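Local coordinates for HAD-superfamily hydrolase, subfamily IA, variant 1 (PDB 3KZX), which probably hydrolyses 2-phosphoglycolate to glycolate and phosphate, as a member of the haloacid dehalogenase-like hydrolase superfamily, at residues S148-G153 against L166-N171. Numbering follows the deposited sequence.
Sequences SIIGSG and LAALTN
Ser148 OG and Asn171 OD1 are joined through one water, which donates to Asn171 OD1 at 3.0 Å and is hydrogen-bonded to Ser148 OG at 2.5 Å. The water thus ties the edge strand 148-152 to helix 163-172, where no direct hydrogen bond links the two segments. With OG turned anti to the backbone N (chi1 180°), the serine hydroxyl is carried over the helix backbone, and its oxygen rests 3.5 Å from Ala168 CA. Asn171 CB lies 3.6 Å from Ser148 OG, and with CG beside the backbone N the amide swings on toward Ile150. Two residues along the strand, Ile150 brings the apolar part. Its CG1 packs 3.9 Å from Ala168 CB, while CD1 extends to Ala167 CB at 4.2 Å and to Asn171 OD1 at 3.8 Å, the Ile150 and Asn171 side chains crossing at about a right angle. Small alanine side chains let strand and helix run close, their axes 8.0 Å apart and nearly antiparallel at 157°. Ala168 also touches Ala123 and Val125, so this face of the helix also rests on strand 121-126. This is the helix of the beta-alpha-beta crossover from edge strand 148-152 past strands 121-126 and 27-30 to strand 180-184, characteristic of the Rossmann-like core of HAD hydrolases.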
loop_
_atom_site.group_PDB
_atom_site.type_symbol
_atom_site.label_atom_id
_atom_site.label_comp_id
_atom_site.label_asym_id
_atom_site.label_seq_id
_atom_site.Cartn_x
_atom_site.Cartn_y
_atom_site.Cartn_z
ATOM N N SER A 148 9.625 -11.273 -0.748
ATOM C CA SER A 148 8.482 -11.808 -1.480
ATOM C C SER A 148 7.597 -10.642 -1.877
ATOM O O SER A 148 7.367 -9.756 -1.057
ATOM C CB SER A 148 7.664 -12.726 -0.582
ATOM O OG SER A 148 6.541 -13.245 -1.284
ATOM N N ILE A 149 7.094 -10.642 -3.107
ATOM C CA ILE A 149 6.169 -9.617 -3.542
ATOM C C ILE A 149 5.001 -10.344 -4.166
ATOM O O ILE A 149 5.184 -10.979 -5.220
ATOM C CB ILE A 149 6.801 -8.660 -4.595
ATOM C CG1 ILE A 149 7.937 -7.821 -3.981
ATOM C CG2 ILE A 149 5.755 -7.724 -5.195
ATOM C CD1 ILE A 149 8.876 -7.193 -4.980
ATOM N N ILE A 150 3.831 -10.247 -3.512
ATOM C CA ILE A 150 2.576 -10.907 -3.903
ATOM C C ILE A 150 1.532 -9.827 -4.346
ATOM O O ILE A 150 1.250 -8.875 -3.610
ATOM C CB ILE A 150 1.997 -11.704 -2.720
ATOM C CG1 ILE A 150 3.004 -12.788 -2.268
ATOM C CG2 ILE A 150 0.635 -12.348 -3.089
ATOM C CD1 ILE A 150 3.270 -13.880 -3.330
ATOM N N GLY A 151 1.020 -9.979 -5.556
ATOM C CA GLY A 151 -0.046 -9.148 -6.090
ATOM C C GLY A 151 -1.218 -10.009 -6.513
ATOM O O GLY A 151 -1.184 -11.262 -6.368
ATOM N N SER A 152 -2.253 -9.383 -7.073
ATOM C CA SER A 152 -3.338 -10.185 -7.628
ATOM C C SER A 152 -2.825 -10.995 -8.827
ATOM O O SER A 152 -1.914 -10.574 -9.523
ATOM C CB SER A 152 -4.549 -9.357 -8.053
ATOM O OG SER A 152 -4.159 -8.161 -8.653
ATOM N N GLY A 153 -3.403 -12.177 -9.016
ATOM C CA GLY A 153 -2.968 -13.126 -10.070
ATOM C C GLY A 153 -1.851 -14.034 -9.596
ATOM O O GLY A 153 -1.490 -14.959 -10.271
ATOM N N LEU A 166 -0.481 -15.413 3.536
ATOM C CA LEU A 166 0.102 -16.691 3.824
ATOM C C LEU A 166 1.091 -17.092 2.716
ATOM O O LEU A 166 2.083 -17.755 2.995
ATOM C CB LEU A 166 -0.976 -17.761 4.041
ATOM C CG LEU A 166 -1.870 -17.575 5.287
ATOM C CD1 LEU A 166 -2.972 -18.650 5.395
ATOM C CD2 LEU A 166 -0.975 -17.541 6.502
ATOM N N ALA A 167 0.824 -16.676 1.475
ATOM C CA ALA A 167 1.712 -16.934 0.372
ATOM C C ALA A 167 3.045 -16.231 0.548
ATOM O O ALA A 167 4.091 -16.861 0.351
ATOM C CB ALA A 167 1.074 -16.563 -0.964
ATOM N N ALA A 168 3.016 -14.942 0.902
ATOM C CA ALA A 168 4.261 -14.204 1.176
ATOM C C ALA A 168 5.066 -14.883 2.281
ATOM O O ALA A 168 6.308 -15.035 2.180
ATOM C CB ALA A 168 3.947 -12.733 1.558
ATOM N N LEU A 169 4.377 -15.309 3.334
ATOM C CA LEU A 169 5.063 -15.920 4.494
ATOM C C LEU A 169 5.652 -17.286 4.144
ATOM O O LEU A 169 6.761 -17.609 4.580
ATOM C CB LEU A 169 4.129 -16.028 5.703
ATOM C CG LEU A 169 3.709 -14.703 6.350
ATOM C CD1 LEU A 169 2.538 -14.912 7.367
ATOM C CD2 LEU A 169 4.904 -14.017 7.062
ATOM N N THR A 170 4.940 -18.062 3.319
ATOM C CA THR A 170 5.508 -19.294 2.778
ATOM C C THR A 170 6.811 -18.985 2.005
ATOM O O THR A 170 7.843 -19.670 2.206
ATOM C CB THR A 170 4.483 -20.050 1.925
ATOM O OG1 THR A 170 3.416 -20.445 2.764
ATOM C CG2 THR A 170 5.075 -21.311 1.251
ATOM N N ASN A 171 6.782 -17.938 1.172
ATOM C CA ASN A 171 7.925 -17.642 0.289
ATOM C C ASN A 171 9.103 -17.028 1.028
ATOM O O ASN A 171 10.228 -17.212 0.593
ATOM C CB ASN A 171 7.547 -16.708 -0.845
ATOM C CG ASN A 171 6.488 -17.297 -1.795
ATOM O OD1 ASN A 171 5.837 -16.550 -2.549
ATOM N ND2 ASN A 171 6.295 -18.598 -1.748
HETATM O O HOH W 1 7.347 -14.130 -3.525
#